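Local atomic coordinates of phosphonomutase (Burkholderia cenocepacia J2315, PDB entry 4MG4), a protein that belongs to the phosphoenolpyruvate phosphomutase family of TIM-barrel proteins and assembles as two copies of a closed, eight-stranded parallel beta/alpha barrel. Residues Trp55-Ala60 with Ala72-Val77; Glu106-Ser111 with Val153-Asn158; Asp123-Thr128 with Val134-Ala139. All coordinates share one frame; numbering follows the deposited sequence. Where two conformers were deposited one is given.

Contact 1 (Trp55-Ala60 with Ala72-Val77)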
loop_
_atom_site.group_PDB
_atom_site.type_symbol
_atom_site.label_atom_id
_atom_site.label_comp_id
_atom_site.label_asym_id
_atom_site.label_seq_id
_atom_site.Cartn_x
_atom_site.Cartn_y
_atom_site.Cartn_z
ATOM N N TRP A 55 -8.059 9.530 1.916
ATOM C CA TRP A 55 -7.137 9.542 3.062
ATOM C C TRP A 55 -6.167 8.357 2.991
ATOM O O TRP A 55 -4.939 8.540 3.133
ATOM C CB TRP A 55 -7.926 9.476 4.386
ATOM C CG TRP A 55 -7.104 9.849 5.565
ATOM C CD1 TRP A 55 -7.003 11.090 6.132
ATOM C CD2 TRP A 55 -6.223 8.994 6.308
ATOM N NE1 TRP A 55 -6.117 11.058 7.196
ATOM C CE2 TRP A 55 -5.630 9.782 7.324
ATOM C CE3 TRP A 55 -5.889 7.654 6.221
ATOM C CZ2 TRP A 55 -4.745 9.254 8.246
ATOM C CZ3 TRP A 55 -5.005 7.131 7.133
ATOM C CH2 TRP A 55 -4.440 7.929 8.127
ATOM N N SER A 56 -6.728 7.170 2.787
ATOM C CA SER A 56 -5.968 5.920 2.619
ATOM C C SER A 56 -4.958 5.954 1.474
ATOM O O SER A 56 -3.798 5.523 1.618
ATOM C CB SER A 56 -6.953 4.731 2.378
ATOM O OG SER A 56 -7.751 4.477 3.521
ATOM N N VAL A 57 -5.385 6.414 0.303
ATOM C CA VAL A 57 -4.497 6.542 -0.834
ATOM C C VAL A 57 -3.365 7.524 -0.550
ATOM O O VAL A 57 -2.215 7.246 -0.875
ATOM C CB VAL A 57 -5.217 6.951 -2.126
ATOM C CG1 VAL A 57 -4.208 7.257 -3.206
ATOM C CG2 VAL A 57 -6.147 5.835 -2.576
ATOM N N ALA A 58 -3.680 8.669 0.069
ATOM C CA ALA A 58 -2.643 9.622 0.404
ATOM C C ALA A 58 -1.660 9.049 1.414
ATOM O O ALA A 58 -0.450 9.147 1.218
ATOM C CB ALA A 58 -3.250 10.887 0.958
ATOM N N ALA A 59 -2.160 8.430 2.453
ATOM C CA ALA A 59 -1.297 7.830 3.472
ATOM C C ALA A 59 -0.355 6.767 2.899
ATOM O O ALA A 59 0.855 6.795 3.130
ATOM C CB ALA A 59 -2.140 7.247 4.579
ATOM N N ALA A 60 -0.914 5.881 2.084
ATOM C CA ALA A 60 -0.145 4.809 1.442
ATOM C C ALA A 60 1.006 5.360 0.584
ATOM O O ALA A 60 2.113 4.791 0.534
ATOM C CB ALA A 60 -1.071 3.925 0.626
ATOM N N ALA A 72 -2.871 13.569 -11.094
ATOM C CA ALA A 72 -2.358 12.548 -12.030
ATOM C C ALA A 72 -1.873 11.285 -11.319
ATOM O O ALA A 72 -2.074 10.178 -11.772
ATOM C CB ALA A 72 -1.253 13.161 -12.886
ATOM N N LEU A 73 -1.247 11.477 -10.171
ATOM C CA LEU A 73 -0.819 10.376 -9.329
ATOM C C LEU A 73 -2.044 9.630 -8.784
ATOM O O LEU A 73 -2.028 8.389 -8.838
ATOM C CB LEU A 73 0.138 10.853 -8.219
ATOM C CG LEU A 73 1.001 9.827 -7.486
ATOM C CD1 LEU A 73 1.604 8.758 -8.386
ATOM C CD2 LEU A 73 2.109 10.623 -6.795
ATOM N N MET A 74 -3.103 10.323 -8.326
ATOM C CA MET A 74 -4.365 9.650 -7.925
ATOM C C MET A 74 -4.931 8.853 -9.082
ATOM O O MET A 74 -5.368 7.719 -8.873
ATOM C CB MET A 74 -5.470 10.579 -7.382
ATOM C CG MET A 74 -6.850 9.818 -7.141
ATOM S SD MET A 74 -6.559 9.002 -5.505
ATOM C CE MET A 74 -6.446 10.353 -4.356
ATOM N N MET A 75 -4.890 9.421 -10.304
ATOM C CA MET A 75 -5.465 8.717 -11.431
ATOM C C MET A 75 -4.663 7.479 -11.769
ATOM O O MET A 75 -5.225 6.474 -12.186
ATOM C CB MET A 75 -5.608 9.650 -12.644
ATOM C CG MET A 75 -6.526 10.849 -12.413
ATOM S SD MET A 75 -8.259 10.284 -12.357
ATOM C CE MET A 75 -9.021 11.796 -11.801
ATOM N N GLU A 76 -3.347 7.534 -11.576
ATOM C CA GLU A 76 -2.508 6.379 -11.853
ATOM C C GLU A 76 -2.850 5.267 -10.878
ATOM O O GLU A 76 -3.014 4.100 -11.265
ATOM C CB GLU A 76 -1.026 6.775 -11.734
ATOM C CG GLU A 76 -0.085 5.607 -11.953
ATOM C CD GLU A 76 1.366 5.950 -11.603
ATOM O OE1 GLU A 76 1.787 7.146 -11.732
ATOM O OE2 GLU A 76 2.091 5.002 -11.191
ATOM N N VAL A 77 -3.009 5.635 -9.604
ATOM C CA VAL A 77 -3.405 4.685 -8.569
ATOM C C VAL A 77 -4.751 4.059 -8.909
ATOM O O VAL A 77 -4.925 2.838 -8.857
ATOM C CB VAL A 77 -3.451 5.372 -7.193
ATOM C CG1 VAL A 77 -4.084 4.425 -6.172
ATOM C CG2 VAL A 77 -2.040 5.755 -6.761
#

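Contact 2 (Glu106-Ser111 with Val153-Asn158)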
loop_
_atom_site.group_PDB
_atom_site.type_symbol
_atom_site.label_atom_id
_atom_site.label_comp_id
_atom_site.label_asym_id
_atom_site.label_seq_id
_atom_site.Cartn_x
_atom_site.Cartn_y
_atom_site.Cartn_z
ATOM N N GLU A 106 -13.378 18.320 -15.850
ATOM C CA GLU A 106 -12.170 17.645 -16.369
ATOM C C GLU A 106 -11.763 16.498 -15.429
ATOM O O GLU A 106 -11.442 15.413 -15.845
ATOM C CB GLU A 106 -11.010 18.611 -16.551
ATOM C CG GLU A 106 -9.712 17.960 -17.029
ATOM C CD GLU A 106 -8.585 18.978 -17.334
ATOM O OE1 GLU A 106 -8.815 19.956 -18.046
ATOM O OE2 GLU A 106 -7.447 18.770 -16.867
ATOM N N THR A 107 -11.773 16.740 -14.147
ATOM C CA THR A 107 -11.437 15.705 -13.170
ATOM C C THR A 107 -12.350 14.479 -13.309
ATOM O O THR A 107 -11.925 13.342 -13.313
ATOM C CB THR A 107 -11.477 16.277 -11.742
ATOM O OG1 THR A 107 -10.464 17.291 -11.613
ATOM C CG2 THR A 107 -11.232 15.191 -10.684
ATOM N N ILE A 108 -13.665 14.708 -13.366
ATOM C CA ILE A 108 -14.595 13.617 -13.524
ATOM C C ILE A 108 -14.352 12.886 -14.839
ATOM O O ILE A 108 -14.336 11.663 -14.911
ATOM C CB ILE A 108 -16.049 14.137 -13.527
ATOM C CG1 ILE A 108 -16.327 14.744 -12.181
ATOM C CG2 ILE A 108 -17.037 13.102 -14.097
ATOM C CD1 ILE A 108 -16.540 13.769 -11.190
ATOM N N ALA A 109 -14.144 13.639 -15.902
ATOM C CA ALA A 109 -13.876 13.035 -17.196
ATOM C C ALA A 109 -12.634 12.196 -17.135
ATOM O O ALA A 109 -12.602 11.126 -17.721
ATOM C CB ALA A 109 -13.745 14.093 -18.318
ATOM N N MET A 110 -11.606 12.656 -16.437
ATOM C CA MET A 110 -10.406 11.839 -16.265
ATOM C C MET A 110 -10.660 10.564 -15.442
ATOM O O MET A 110 -10.089 9.517 -15.735
ATOM C CB MET A 110 -9.287 12.669 -15.683
ATOM C CG MET A 110 -9.010 13.802 -16.627
ATOM S SD MET A 110 -7.906 13.285 -17.947
ATOM C CE MET A 110 -8.453 12.183 -19.186
ATOM N N SER A 111 -11.534 10.642 -14.431
ATOM C CA SER A 111 -11.856 9.469 -13.630
ATOM C C SER A 111 -12.510 8.411 -14.484
ATOM O O SER A 111 -12.283 7.229 -14.284
ATOM C CB SER A 111 -12.714 9.824 -12.408
ATOM O OG SER A 111 -14.084 10.044 -12.788
ATOM N N VAL A 153 -21.640 7.523 -20.295
ATOM C CA VAL A 153 -21.468 6.447 -19.344
ATOM C C VAL A 153 -22.498 6.504 -18.203
ATOM O O VAL A 153 -22.971 7.587 -17.848
ATOM C CB VAL A 153 -20.058 6.437 -18.725
ATOM C CG1 VAL A 153 -18.994 6.052 -19.755
ATOM C CG2 VAL A 153 -19.714 7.744 -18.062
ATOM N N ASP A 154 -22.772 5.336 -17.636
ATOM C CA ASP A 154 -23.640 5.169 -16.428
ATOM C C ASP A 154 -22.702 5.355 -15.226
ATOM O O ASP A 154 -21.868 4.492 -14.915
ATOM C CB ASP A 154 -24.246 3.784 -16.454
ATOM C CG ASP A 154 -25.356 3.581 -15.463
ATOM O OD1 ASP A 154 -25.477 4.372 -14.529
ATOM O OD2 ASP A 154 -26.111 2.578 -15.647
ATOM N N TYR A 155 -22.795 6.529 -14.609
ATOM C CA TYR A 155 -21.784 6.993 -13.642
ATOM C C TYR A 155 -22.468 7.603 -12.444
ATOM O O TYR A 155 -23.366 8.449 -12.593
ATOM C CB TYR A 155 -20.907 8.052 -14.288
ATOM C CG TYR A 155 -19.724 8.562 -13.478
ATOM C CD1 TYR A 155 -18.481 7.966 -13.555
ATOM C CD2 TYR A 155 -19.839 9.659 -12.654
ATOM C CE1 TYR A 155 -17.379 8.486 -12.841
ATOM C CE2 TYR A 155 -18.752 10.201 -11.977
ATOM C CZ TYR A 155 -17.515 9.597 -12.061
ATOM O OH TYR A 155 -16.399 10.093 -11.404
ATOM N N PHE A 156 -22.075 7.145 -11.266
ATOM C CA PHE A 156 -22.772 7.486 -10.020
ATOM C C PHE A 156 -22.006 8.599 -9.279
ATOM O O PHE A 156 -20.893 8.388 -8.720
ATOM C CB PHE A 156 -22.927 6.229 -9.187
ATOM C CG PHE A 156 -23.895 6.347 -8.044
ATOM C CD1 PHE A 156 -23.540 7.034 -6.871
ATOM C CD2 PHE A 156 -25.125 5.753 -8.114
ATOM C CE1 PHE A 156 -24.437 7.155 -5.808
ATOM C CE2 PHE A 156 -26.027 5.889 -7.041
ATOM C CZ PHE A 156 -25.685 6.591 -5.916
ATOM N N ILE A 157 -22.627 9.773 -9.204
ATOM C CA ILE A 157 -22.079 10.912 -8.447
ATOM C C ILE A 157 -22.666 10.899 -7.058
ATOM O O ILE A 157 -23.843 11.169 -6.872
ATOM C CB ILE A 157 -22.342 12.280 -9.157
ATOM C CG1 ILE A 157 -21.658 12.272 -10.544
ATOM C CG2 ILE A 157 -21.806 13.425 -8.323
ATOM C CD1 ILE A 157 -22.041 13.477 -11.397
ATOM N N ASN A 158 -21.834 10.535 -6.098
ATOM C CA ASN A 158 -22.232 10.492 -4.685
ATOM C C ASN A 158 -21.783 11.840 -4.104
ATOM O O ASN A 158 -20.616 12.071 -3.915
ATOM C CB ASN A 158 -21.547 9.324 -3.989
ATOM C CG ASN A 158 -22.150 8.976 -2.640
ATOM O OD1 ASN A 158 -23.358 9.075 -2.431
ATOM N ND2 ASN A 158 -21.309 8.453 -1.748
#

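Contact 3 (Asp123-Thr128 with Val134-Ala139)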
loop_
_atom_site.group_PDB
_atom_site.type_symbol
_atom_site.label_atom_id
_atom_site.label_comp_id
_atom_site.label_asym_id
_atom_site.label_seq_id
_atom_site.Cartn_x
_atom_site.Cartn_y
_atom_site.Cartn_z
ATOM N N ASP A 123 -18.383 19.007 -0.793
ATOM C CA ASP A 123 -18.810 20.397 -0.884
ATOM C C ASP A 123 -18.028 21.372 0.011
ATOM O O ASP A 123 -18.527 22.426 0.335
ATOM C CB ASP A 123 -20.325 20.489 -0.657
ATOM C CG ASP A 123 -20.771 20.146 0.741
ATOM O OD1 ASP A 123 -19.950 19.730 1.592
ATOM O OD2 ASP A 123 -21.996 20.254 0.963
ATOM N N SER A 124 -16.804 21.012 0.365
ATOM C CA SER A 124 -15.985 21.853 1.202
ATOM C C SER A 124 -14.796 22.371 0.401
ATOM O O SER A 124 -14.387 21.820 -0.636
ATOM C CB SER A 124 -15.521 21.089 2.428
ATOM O OG SER A 124 -14.766 19.974 2.026
ATOM N N PHE A 125 -14.313 23.520 0.865
ATOM C CA PHE A 125 -13.059 24.098 0.336
ATOM C C PHE A 125 -11.862 23.386 0.921
ATOM O O PHE A 125 -11.762 23.217 2.140
ATOM C CB PHE A 125 -12.928 25.572 0.696
ATOM C CG PHE A 125 -13.846 26.477 -0.024
ATOM C CD1 PHE A 125 -13.590 26.836 -1.349
ATOM C CD2 PHE A 125 -14.929 27.042 0.634
ATOM C CE1 PHE A 125 -14.464 27.684 -1.997
ATOM C CE2 PHE A 125 -15.795 27.902 -0.017
ATOM C CZ PHE A 125 -15.555 28.215 -1.338
ATOM N N PRO A 126 -10.949 22.933 0.066
ATOM C CA PRO A 126 -9.729 22.397 0.645
ATOM C C PRO A 126 -8.882 23.489 1.347
ATOM O O PRO A 126 -8.182 23.153 2.287
ATOM C CB PRO A 126 -9.011 21.750 -0.549
ATOM C CG PRO A 126 -9.605 22.365 -1.760
ATOM C CD PRO A 126 -10.990 22.804 -1.401
ATOM N N SER A 127 -9.016 24.774 0.963
ATOM C CA SER A 127 -8.264 25.881 1.641
ATOM C C SER A 127 -8.612 26.131 3.128
ATOM O O SER A 127 -7.718 26.403 3.941
ATOM C CB SER A 127 -8.380 27.213 0.860
ATOM O OG SER A 127 -9.606 27.914 1.105
ATOM N N THR A 128 -9.890 26.098 3.485
ATOM C CA THR A 128 -10.308 26.448 4.847
ATOM C C THR A 128 -11.042 25.307 5.549
ATOM O O THR A 128 -11.246 25.377 6.758
ATOM C CB THR A 128 -11.255 27.681 4.868
ATOM O OG1 THR A 128 -12.319 27.492 3.915
ATOM C CG2 THR A 128 -10.499 29.017 4.568
ATOM N N VAL A 134 -24.187 26.697 -1.216
ATOM C CA VAL A 134 -25.016 25.612 -1.791
ATOM C C VAL A 134 -24.991 25.624 -3.316
ATOM O O VAL A 134 -24.814 24.578 -3.966
ATOM C CB VAL A 134 -26.462 25.625 -1.259
ATOM C CG1 VAL A 134 -27.168 26.936 -1.499
ATOM C CG2 VAL A 134 -27.262 24.488 -1.841
ATOM N N ASP A 135 -25.164 26.793 -3.923
ATOM C CA ASP A 135 -25.224 26.824 -5.381
ATOM C C ASP A 135 -23.855 26.738 -6.056
ATOM O O ASP A 135 -23.751 26.234 -7.185
ATOM C CB ASP A 135 -26.081 27.997 -5.860
ATOM C CG ASP A 135 -27.545 27.828 -5.418
ATOM O OD1 ASP A 135 -28.074 26.729 -5.709
ATOM O OD2 ASP A 135 -28.118 28.718 -4.718
ATOM N N GLU A 136 -22.800 27.161 -5.366
ATOM C CA GLU A 136 -21.429 26.946 -5.874
ATOM C C GLU A 136 -21.113 25.457 -5.878
ATOM O O GLU A 136 -20.609 24.916 -6.846
ATOM C CB GLU A 136 -20.413 27.702 -5.024
ATOM C CG GLU A 136 -19.094 27.901 -5.752
ATOM C CD GLU A 136 -17.903 28.147 -4.853
ATOM O OE1 GLU A 136 -17.911 29.220 -4.202
ATOM O OE2 GLU A 136 -16.988 27.250 -4.822
ATOM N N ALA A 137 -21.490 24.791 -4.804
ATOM C CA ALA A 137 -21.317 23.332 -4.681
ATOM C C ALA A 137 -22.138 22.598 -5.738
ATOM O O ALA A 137 -21.687 21.683 -6.363
ATOM C CB ALA A 137 -21.687 22.844 -3.289
ATOM N N ALA A 138 -23.370 23.024 -5.933
ATOM C CA ALA A 138 -24.246 22.428 -6.940
ATOM C C ALA A 138 -23.742 22.630 -8.341
ATOM O O ALA A 138 -23.856 21.743 -9.152
ATOM C CB ALA A 138 -25.671 22.952 -6.805
ATOM N N ALA A 139 -23.110 23.777 -8.623
ATOM C CA ALA A 139 -22.563 24.015 -9.926
ATOM C C ALA A 139 -21.420 23.045 -10.293
ATOM O O ALA A 139 -21.277 22.667 -11.476
ATOM C CB ALA A 139 -22.089 25.471 -10.047
#

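Contact 1 (Trp55-Ala60 with Ala72-Val77)
Val57 meets Met74 and Val77 where two helices of the TIM-barrel fold, 54-60 and 71-84, approach each other in the connection between strands 50-52 and 89-92. The backbones are closest at Val57 and Met74, whose CA atoms stand 7.7 Å apart. The contact is made by side chains alone, and the shared interface is small, 130 Å² over both sides. Val57 supplies the reach on its helix: its CB is directed at the partner helix, and its CG1 branch, placed opposite the backbone N (chi1 172°), makes the nearest approaches. Met74 answers differently. Its CB does not aim at Val57; the chain leaves with CG trans to N and then folds at both chi2 (81°) and chi3, which swings the thioether round to the valine. SD of Met74 lies 3.7 Å from Val57 CG1, and Met74 CE lies 4.0 Å from the same methyl, so sulfur and terminal methyl both pack on one branch. The two side chains pass each other at a slant. Val77, one helical turn further on, adds a methyl-to-methyl touch. Everything that meets here is apolar, consistent with the burial of Val57 and Met74. Tyr97 packs against Met74 from a loop, while Arg80 of the second subunit packs on Leu73, placing the contact close to the dimer interface. Val57 CG1 is the common point of the contact, touched by the methionine sulfur and, at 4.1 Å, by Val77 CG1.

Contact 2 (Glu106-Ser111 with Val153-Asn158)
The Tyr155 ring is the flat group of this contact, and Ser111 OG and Ile108 CG2 both approach it obliquely, squarely over neither face nor rim. At the ring edge, in its plane, lies CG1 of Ile157, two residues further along the same chain and 3.8 Å from Tyr155 CD2. From helix 101-113, Ile108 touches the tyrosine with two branches: Ile108 CG2 comes within 4.0 Å of Tyr155 CE2, and Ile108 CD1 within 3.7 Å of Tyr155 OH. The side chains of Ile108 and Tyr155 cross obliquely. With CG turned away from the backbone N (chi1 -175°), the tyrosine extends from just before strand 156-160 to the helix, and its phenol reaches Ser111. There Tyr155 OH donates a hydrogen bond to Ser111 OG at 2.7 Å. Ser111 OG in turn donates to the backbone O of Ile108, one turn back in its own helix, also at 2.7 Å. That second bond lies in the carbonyl plane on a lone pair, with a C=O...OG angle of 124°. Around the contact, Leu93 and Cys119 pack on both Ile108 and Tyr155, and helix 134-150 adds Ala144 against Ile108 and Ala148 against Tyr155; the barrel's outer helices and its strands thus meet here. The chemistry is a directed relay, phenol to serine to helix carbonyl. Ser111 OG accepts one bond and donates the other, and its two partners are spread about it at close to a tetrahedral angle. Two buried hydroxyls are thereby paired within an apolar setting, and the two bonds would be expected to strengthen each other, since a hydroxyl that donates becomes a better acceptor.

Contact 3 (Asp123-Thr128 with Val134-Ala139)
Phe125 and Glu136 cross at about a right angle, with the ring and carboxylate planes turned 66° from each other. The carboxylate comes to the far end of the ring: Glu136 OE2 is 3.8 Å from Phe125 CE1, and Glu136 OE1 is 3.8 Å from Phe125 CZ, so both oxygens touch, from an oblique direction. An extended glutamate makes this possible, its CG pointing back from the amide N (chi1 -161°) and the chain straight beyond CG. Glu136 OE2 is also salt-bridged to Arg132, which packs on Phe125 as well, so the arginine lies against the ring while holding the carboxylate.

The second touch is simpler: Asp123 CB and Ala137 CB meet at 3.8 Å, at the closest backbone approach of the two segments, where the CA atoms of Asp123 and Ala137 are 5.4 Å apart. The aspartate carboxylate is engaged with other residues, OD2 with Tyr187 and Thr161, OD1 with the backbone N of Asp162. In the beta/alpha barrel this contact joins the loop leaving strand 118-122 to the first turns of helix 134-150, which also packs against helix 174-190 through Val134, Ala137 and Ala138.

Contacts 1 and 2 are buried, whereas contact 3 lies partly at the surface, with Phe125 and Glu136 partly exposed. Their chemistry follows: contact 1 is wholly apolar between two helices, contact 2 combines apolar packing with buried hydroxyl bonds between a helix and the residue just before a strand, and contact 3 sets a ring beside a charged group. Contacts 1 and 2 touch directly through Met75, whose CE lies 3.6 Å from Thr107 O. Contacts 2 and 3 stay about 8 Å apart at their nearest atoms, yet helix 134-150 links them: it begins in contact 3, and its later residues Ala144 and Arg145 pack on Ile157 of contact 2.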